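Local structure of inorganic pyrophosphatase (Helicobacter pylori, 2BQX) at residues V8-D13 with G55-T60; L15-E20 with V84-V89. The protein catalyses the magnesium-dependent hydrolysis of inorganic pyrophosphate to two phosphate ions, working as a homohexamer. All coordinates share one frame; numbering follows the deposited sequence.

Contact 1 of 2, residues V8-D13 with G55-T60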
ATOM      1  N   VAL A   8     -19.283  -6.506  26.308  1.00 55.52           N
ATOM      2  CA  VAL A   8     -19.986  -5.815  25.237  1.00 54.81           C
ATOM      3  C   VAL A   8     -20.820  -4.636  25.735  1.00 53.81           C
ATOM      4  O   VAL A   8     -21.736  -4.810  26.536  1.00 53.68           O
ATOM      5  CB  VAL A   8     -20.913  -6.785  24.476  1.00 55.20           C
ATOM      6  CG1 VAL A   8     -21.567  -6.069  23.307  1.00 55.79           C
ATOM      7  CG2 VAL A   8     -20.120  -7.982  23.991  1.00 55.77           C
ATOM      8  N   SER A   9     -20.493  -3.440  25.258  1.00 52.55           N
ATOM      9  CA  SER A   9     -21.226  -2.239  25.642  1.00 51.71           C
ATOM     10  C   SER A   9     -22.297  -1.928  24.594  1.00 51.07           C
ATOM     11  O   SER A   9     -22.014  -1.900  23.394  1.00 50.53           O
ATOM     12  CB  SER A   9     -20.263  -1.052  25.770  1.00 51.42           C
ATOM     13  OG  SER A   9     -20.971   0.159  25.995  1.00 50.55           O
ATOM     14  N   HIS A  10     -23.525  -1.705  25.056  1.00 49.94           N
ATOM     15  CA  HIS A  10     -24.644  -1.398  24.169  1.00 48.84           C
ATOM     16  C   HIS A  10     -25.038   0.072  24.265  1.00 48.03           C
ATOM     17  O   HIS A  10     -26.112   0.475  23.820  1.00 47.99           O
ATOM     18  CB  HIS A  10     -25.843  -2.288  24.513  1.00 48.03           C
ATOM     19  CG  HIS A  10     -25.723  -3.690  24.000  1.00 47.43           C
ATOM     20  ND1 HIS A  10     -26.465  -4.735  24.506  1.00 47.13           N
ATOM     21  CD2 HIS A  10     -24.959  -4.214  23.011  1.00 46.87           C
ATOM     22  CE1 HIS A  10     -26.163  -5.844  23.852  1.00 46.58           C
ATOM     23  NE2 HIS A  10     -25.252  -5.554  22.941  1.00 46.88           N
ATOM     24  N   ASP A  11     -24.160   0.874  24.854  1.00 47.09           N
ATOM     25  CA  ASP A  11     -24.420   2.299  24.991  1.00 46.41           C
ATOM     26  C   ASP A  11     -24.347   2.943  23.607  1.00 45.09           C
ATOM     27  O   ASP A  11     -23.353   2.794  22.892  1.00 43.24           O
ATOM     28  CB  ASP A  11     -23.386   2.930  25.925  1.00 48.54           C
ATOM     29  CG  ASP A  11     -23.682   4.383  26.226  1.00 50.33           C
ATOM     30  OD1 ASP A  11     -22.883   5.014  26.953  1.00 52.04           O
ATOM     31  OD2 ASP A  11     -24.712   4.895  25.736  1.00 51.38           O
ATOM     32  N   ALA A  12     -25.409   3.656  23.241  1.00 42.68           N
ATOM     33  CA  ALA A  12     -25.506   4.323  21.944  1.00 40.83           C
ATOM     34  C   ALA A  12     -24.322   5.231  21.645  1.00 39.68           C
ATOM     35  O   ALA A  12     -23.965   5.434  20.482  1.00 36.60           O
ATOM     36  CB  ALA A  12     -26.803   5.125  21.873  1.00 40.42           C
ATOM     37  N   ASP A  13     -23.723   5.784  22.697  1.00 39.95           N
ATOM     38  CA  ASP A  13     -22.583   6.677  22.547  1.00 40.12           C
ATOM     39  C   ASP A  13     -21.258   5.976  22.827  1.00 39.60           C
ATOM     40  O   ASP A  13     -20.225   6.625  22.948  1.00 40.17           O
ATOM     41  CB  ASP A  13     -22.729   7.892  23.466  1.00 40.91           C
ATOM     42  CG  ASP A  13     -23.846   8.824  23.029  1.00 42.99           C
ATOM     43  OD1 ASP A  13     -23.885   9.194  21.834  1.00 42.83           O
ATOM     44  OD2 ASP A  13     -24.680   9.192  23.880  1.00 43.60           O
ATOM     45  N   GLY A  55     -19.001  -3.722  10.318  1.00 20.09           N
ATOM     46  CA  GLY A  55     -19.035  -4.794  11.294  1.00 21.52           C
ATOM     47  C   GLY A  55     -20.406  -5.019  11.901  1.00 22.42           C
ATOM     48  O   GLY A  55     -21.423  -4.635  11.324  1.00 22.26           O
ATOM     49  N   PHE A  56     -20.440  -5.641  13.072  1.00 22.90           N
ATOM     50  CA  PHE A  56     -21.713  -5.901  13.736  1.00 24.21           C
ATOM     51  C   PHE A  56     -21.612  -5.623  15.228  1.00 24.45           C
ATOM     52  O   PHE A  56     -20.515  -5.552  15.787  1.00 23.07           O
ATOM     53  CB  PHE A  56     -22.137  -7.357  13.506  1.00 23.82           C
ATOM     54  CG  PHE A  56     -21.276  -8.363  14.222  1.00 24.79           C
ATOM     55  CD1 PHE A  56     -21.508  -8.674  15.563  1.00 25.20           C
ATOM     56  CD2 PHE A  56     -20.209  -8.977  13.566  1.00 23.96           C
ATOM     57  CE1 PHE A  56     -20.694  -9.573  16.237  1.00 23.07           C
ATOM     58  CE2 PHE A  56     -19.388  -9.878  14.232  1.00 24.32           C
ATOM     59  CZ  PHE A  56     -19.629 -10.179  15.572  1.00 24.82           C
ATOM     60  N   VAL A  57     -22.766  -5.469  15.871  1.00 24.95           N
ATOM     61  CA  VAL A  57     -22.809  -5.222  17.305  1.00 25.05           C
ATOM     62  C   VAL A  57     -23.150  -6.537  17.986  1.00 25.30           C
ATOM     63  O   VAL A  57     -24.220  -7.100  17.762  1.00 24.13           O
ATOM     64  CB  VAL A  57     -23.889  -4.189  17.673  1.00 26.04           C
ATOM     65  CG1 VAL A  57     -23.787  -3.859  19.151  1.00 25.46           C
ATOM     66  CG2 VAL A  57     -23.736  -2.939  16.824  1.00 25.84           C
ATOM     67  N   PRO A  58     -22.238  -7.050  18.824  1.00 25.42           N
ATOM     68  CA  PRO A  58     -22.443  -8.310  19.540  1.00 26.47           C
ATOM     69  C   PRO A  58     -23.690  -8.314  20.414  1.00 28.05           C
ATOM     70  O   PRO A  58     -24.138  -7.270  20.888  1.00 27.98           O
ATOM     71  CB  PRO A  58     -21.182  -8.438  20.392  1.00 26.17           C
ATOM     72  CG  PRO A  58     -20.163  -7.692  19.611  1.00 25.96           C
ATOM     73  CD  PRO A  58     -20.920  -6.478  19.149  1.00 26.52           C
ATOM     74  N   ASN A  59     -24.241  -9.502  20.623  1.00 30.08           N
ATOM     75  CA  ASN A  59     -25.413  -9.667  21.475  1.00 31.20           C
ATOM     76  C   ASN A  59     -26.609  -8.830  21.061  1.00 30.76           C
ATOM     77  O   ASN A  59     -27.273  -8.218  21.897  1.00 31.33           O
ATOM     78  CB  ASN A  59     -25.036  -9.350  22.921  1.00 33.09           C
ATOM     79  CG  ASN A  59     -23.838 -10.142  23.386  1.00 35.51           C
ATOM     80  OD1 ASN A  59     -23.814 -11.366  23.274  1.00 36.64           O
ATOM     81  ND2 ASN A  59     -22.830  -9.448  23.908  1.00 37.36           N
ATOM     82  N   THR A  60     -26.876  -8.803  19.763  1.00 29.76           N
ATOM     83  CA  THR A  60     -28.014  -8.074  19.235  1.00 29.04           C
ATOM     84  C   THR A  60     -28.643  -8.975  18.189  1.00 29.80           C
ATOM     85  O   THR A  60     -28.022  -9.936  17.733  1.00 28.12           O
ATOM     86  CB  THR A  60     -27.592  -6.747  18.571  1.00 28.41           C
ATOM     87  OG1 THR A  60     -26.799  -7.021  17.410  1.00 26.76           O
ATOM     88  CG2 THR A  60     -26.799  -5.890  19.551  1.00 27.37           C
TER

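Contact 2 of 2, residues L15-E20 with V84-V89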
ATOM      1  N   LEU A  15     -20.862   1.963  21.861  1.00 36.99           N
ATOM      2  CA  LEU A  15     -21.210   0.565  21.636  1.00 35.40           C
ATOM      3  C   LEU A  15     -20.084  -0.169  20.923  1.00 33.44           C
ATOM      4  O   LEU A  15     -19.383   0.402  20.083  1.00 32.22           O
ATOM      5  CB  LEU A  15     -22.498   0.448  20.815  1.00 35.46           C
ATOM      6  CG  LEU A  15     -22.468   0.820  19.335  1.00 37.16           C
ATOM      7  CD1 LEU A  15     -23.756   0.361  18.673  1.00 38.28           C
ATOM      8  CD2 LEU A  15     -22.278   2.312  19.172  1.00 39.38           C
ATOM      9  N   CYS A  16     -19.912  -1.442  21.258  1.00 31.67           N
ATOM     10  CA  CYS A  16     -18.862  -2.231  20.640  1.00 30.75           C
ATOM     11  C   CYS A  16     -19.230  -2.675  19.236  1.00 29.03           C
ATOM     12  O   CYS A  16     -20.338  -3.150  18.984  1.00 27.77           O
ATOM     13  CB  CYS A  16     -18.540  -3.465  21.488  1.00 33.03           C
ATOM     14  SG  CYS A  16     -17.715  -3.105  23.057  1.00 39.69           S
ATOM     15  N   VAL A  17     -18.292  -2.509  18.315  1.00 25.88           N
ATOM     16  CA  VAL A  17     -18.510  -2.934  16.947  1.00 23.02           C
ATOM     17  C   VAL A  17     -17.356  -3.836  16.547  1.00 21.68           C
ATOM     18  O   VAL A  17     -16.187  -3.446  16.625  1.00 21.10           O
ATOM     19  CB  VAL A  17     -18.592  -1.736  15.974  1.00 23.86           C
ATOM     20  CG1 VAL A  17     -18.757  -2.245  14.547  1.00 22.95           C
ATOM     21  CG2 VAL A  17     -19.770  -0.846  16.344  1.00 24.40           C
ATOM     22  N   VAL A  18     -17.694  -5.064  16.166  1.00 21.60           N
ATOM     23  CA  VAL A  18     -16.706  -6.034  15.724  1.00 21.45           C
ATOM     24  C   VAL A  18     -16.534  -5.806  14.229  1.00 20.51           C
ATOM     25  O   VAL A  18     -17.466  -6.001  13.453  1.00 21.08           O
ATOM     26  CB  VAL A  18     -17.184  -7.485  15.968  1.00 20.42           C
ATOM     27  CG1 VAL A  18     -16.180  -8.468  15.393  1.00 21.00           C
ATOM     28  CG2 VAL A  18     -17.351  -7.727  17.463  1.00 20.57           C
ATOM     29  N   ILE A  19     -15.343  -5.374  13.833  1.00 19.85           N
ATOM     30  CA  ILE A  19     -15.051  -5.096  12.433  1.00 19.97           C
ATOM     31  C   ILE A  19     -14.860  -6.362  11.608  1.00 19.69           C
ATOM     32  O   ILE A  19     -14.077  -7.232  11.976  1.00 20.76           O
ATOM     33  CB  ILE A  19     -13.765  -4.255  12.305  1.00 19.16           C
ATOM     34  CG1 ILE A  19     -13.882  -2.985  13.150  1.00 19.77           C
ATOM     35  CG2 ILE A  19     -13.523  -3.911  10.848  1.00 20.65           C
ATOM     36  CD1 ILE A  19     -15.023  -2.079  12.754  1.00 20.90           C
ATOM     37  N   GLU A  20     -15.568  -6.456  10.491  1.00 20.52           N
ATOM     38  CA  GLU A  20     -15.449  -7.612   9.612  1.00 22.41           C
ATOM     39  C   GLU A  20     -14.920  -7.202   8.242  1.00 22.76           C
ATOM     40  O   GLU A  20     -14.429  -8.036   7.485  1.00 23.09           O
ATOM     41  CB  GLU A  20     -16.804  -8.291   9.434  1.00 23.84           C
ATOM     42  CG  GLU A  20     -17.352  -8.933  10.692  1.00 24.36           C
ATOM     43  CD  GLU A  20     -18.727  -9.521  10.471  1.00 24.66           C
ATOM     44  OE1 GLU A  20     -19.616  -8.768  10.026  1.00 26.29           O
ATOM     45  OE2 GLU A  20     -18.918 -10.726  10.739  1.00 23.85           O
ATOM     46  N   VAL A  84     -13.952  -1.999  17.828  1.00 23.18           N
ATOM     47  CA  VAL A  84     -13.850  -0.572  18.097  1.00 23.40           C
ATOM     48  C   VAL A  84     -15.087  -0.059  18.826  1.00 24.55           C
ATOM     49  O   VAL A  84     -16.208  -0.449  18.507  1.00 24.37           O
ATOM     50  CB  VAL A  84     -13.675   0.233  16.787  1.00 24.31           C
ATOM     51  CG1 VAL A  84     -14.873   0.023  15.878  1.00 23.75           C
ATOM     52  CG2 VAL A  84     -13.497   1.717  17.102  1.00 24.91           C
ATOM     53  N   LYS A  85     -14.877   0.800  19.820  1.00 24.04           N
ATOM     54  CA  LYS A  85     -15.989   1.388  20.555  1.00 24.38           C
ATOM     55  C   LYS A  85     -16.434   2.570  19.706  1.00 24.11           C
ATOM     56  O   LYS A  85     -15.630   3.442  19.370  1.00 22.62           O
ATOM     57  CB  LYS A  85     -15.535   1.866  21.936  1.00 27.78           C
ATOM     58  CG  LYS A  85     -15.130   0.754  22.889  1.00 32.55           C
ATOM     59  CD  LYS A  85     -14.822   1.317  24.269  1.00 38.65           C
ATOM     60  CE  LYS A  85     -14.571   0.209  25.279  1.00 41.94           C
ATOM     61  NZ  LYS A  85     -14.418   0.765  26.660  1.00 43.94           N
ATOM     62  N   ALA A  86     -17.713   2.597  19.357  1.00 22.37           N
ATOM     63  CA  ALA A  86     -18.241   3.648  18.507  1.00 22.39           C
ATOM     64  C   ALA A  86     -19.453   4.368  19.089  1.00 22.74           C
ATOM     65  O   ALA A  86     -19.952   4.016  20.161  1.00 23.55           O
ATOM     66  CB  ALA A  86     -18.603   3.055  17.152  1.00 21.77           C
ATOM     67  N   ARG A  87     -19.916   5.389  18.379  1.00 23.63           N
ATOM     68  CA  ARG A  87     -21.092   6.140  18.802  1.00 23.59           C
ATOM     69  C   ARG A  87     -21.978   6.325  17.579  1.00 23.12           C
ATOM     70  O   ARG A  87     -21.489   6.581  16.481  1.00 24.04           O
ATOM     71  CB  ARG A  87     -20.690   7.494  19.385  1.00 23.13           C
ATOM     72  CG  ARG A  87     -19.970   8.417  18.422  1.00 23.09           C
ATOM     73  CD  ARG A  87     -19.379   9.603  19.181  1.00 22.96           C
ATOM     74  NE  ARG A  87     -18.651  10.511  18.310  1.00 22.16           N
ATOM     75  CZ  ARG A  87     -19.221  11.371  17.474  1.00 24.81           C
ATOM     76  NH1 ARG A  87     -18.463  12.152  16.714  1.00 25.06           N
ATOM     77  NH2 ARG A  87     -20.544  11.466  17.411  1.00 26.77           N
ATOM     78  N   LEU A  88     -23.283   6.179  17.769  1.00 22.53           N
ATOM     79  CA  LEU A  88     -24.238   6.319  16.673  1.00 23.39           C
ATOM     80  C   LEU A  88     -24.498   7.755  16.243  1.00 22.57           C
ATOM     81  O   LEU A  88     -24.505   8.671  17.066  1.00 23.86           O
ATOM     82  CB  LEU A  88     -25.582   5.700  17.070  1.00 23.22           C
ATOM     83  CG  LEU A  88     -25.931   4.254  16.728  1.00 27.63           C
ATOM     84  CD1 LEU A  88     -24.751   3.342  16.921  1.00 28.16           C
ATOM     85  CD2 LEU A  88     -27.116   3.836  17.601  1.00 25.04           C
ATOM     86  N   VAL A  89     -24.711   7.941  14.943  1.00 22.18           N
ATOM     87  CA  VAL A  89     -25.050   9.251  14.405  1.00 22.89           C
ATOM     88  C   VAL A  89     -26.193   9.117  13.401  1.00 22.55           C
ATOM     89  O   VAL A  89     -26.740  10.117  12.935  1.00 23.89           O
ATOM     90  CB  VAL A  89     -23.841   9.970  13.729  1.00 22.08           C
ATOM     91  CG1 VAL A  89     -22.775  10.272  14.776  1.00 23.76           C
ATOM     92  CG2 VAL A  89     -23.266   9.124  12.604  1.00 23.08           C
TER

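Contact 1 of 2, residues V8-D13 with G55-T60
The ring of His-10 donates from NE2 to the carbonyl oxygen of Pro-58 at 2.9 Å, in a nearly straight bond (172° at the hydrogen) with the acceptor lying in the ring plane. With chi1 at -77°, CG sits anti to the carbonyl carbon of His-10, and the imidazole reaches across to the turn that follows strand 53-56. Its CE1 comes 3.3 Å from the backbone O of Asn-59, while the plane of the Asn-59 side-chain amide is turned 71° from the ring. Around the same ring gather methyls of the turn: CD2 is 4.0 Å from CG1 of Val-57, and NE2 is 3.7 Å from CG2 of Thr-60. Val-8 lays both methyls against CB of Pro-58 and, with CG2, also meets ND2 of Asn-59 closely (3.1 Å). The turn is braced from within, since Thr-60 OG1 donates to Val-57 O at 2.6 Å and also pairs with the backbone N of Val-68, while Asn-59 adopts a left-handed backbone conformation. Helix 157-171 closes over this region, with Ile-168 on His-10 and Ala-167 on Thr-60. This is an N-terminal segment packed by a side-chain-to-backbone bond onto a loop leaving a strand of the pyrophosphatase beta-barrel.

Contact 2 of 2, residues L15-E20 with V84-V89
Leu-15 and Ala-86 bond to each other through both backbone amides, N of Leu-15 to O of Ala-86 at 2.8 Å and N of Ala-86 to O of Leu-15 at 2.9 Å. Val-17 and Val-84 form the second hydrogen-bonded antiparallel pair, with each N donating to the other's O, and Cys-16 with Lys-85 is the non-hydrogen-bonded pair between them. The two short segments run at 122° to each other, and beyond the last pair the backbone of Ile-19 continues to Gly-81 and Ser-82.

Side chains of Leu-15, Val-17, Val-84 and Ala-86 share one face of the sheet. Holding CG between the backbone N and the carbonyl carbon (chi1 71°), Leu-15 extends its methyls over the neighbouring strand, where CD2 packs tightly on Ala-86 O (3.0 Å) and lies 3.5 Å from CD1 of Leu-88, the two leucine side chains crossing at about a right angle. Val-17 CG2 rests 4.2 Å from Ala-86 CB. At the far end Ile-19 swings CD1 back to within 3.8 Å of Val-84 CG1, joining the same apolar layer. Cys-16 and Lys-85 project from the other face, and the lysine chain stretches away from its partner.

Beyond this layer, Leu-164 of helix 157-171 packs on both Leu-15 and Leu-88, Ala-160 touches Leu-88, and Val-40 of a second subunit reaches Val-84. Arg-87 points away and hydrogen-bonds through NH2 to Val-119 O. Strand 14-21 has 83-96 along one edge, and its other edge is shared by the N-terminal segment (Cys-16 with Ser-9) and strand 53-56 (Val-18 with Phe-56), while Ala-106 of strand 99-108 meets Ala-86.

How the contacts relate
From the N terminus, residues 8-13 lead through a tight connection into strand 14-21, whose segment 15-20 belongs to contact 2. Segment 55-60 comes next and closes the loop of contact 1 back to 8-13; segment 84-89 then closes the longer loop of contact 2. The segments alternate along the chain, so the two closures cross instead of nesting. The contacts touch directly: Phe-56 O and Val-18 N, and Ala-12 O and Leu-88 N, are probable backbone hydrogen bonds, each 2.9 Å long. Together they tie the N-terminal segment and strands 14-21, 53-56 and 83-96 into one sheet, with helix 157-171 packing on both contacts.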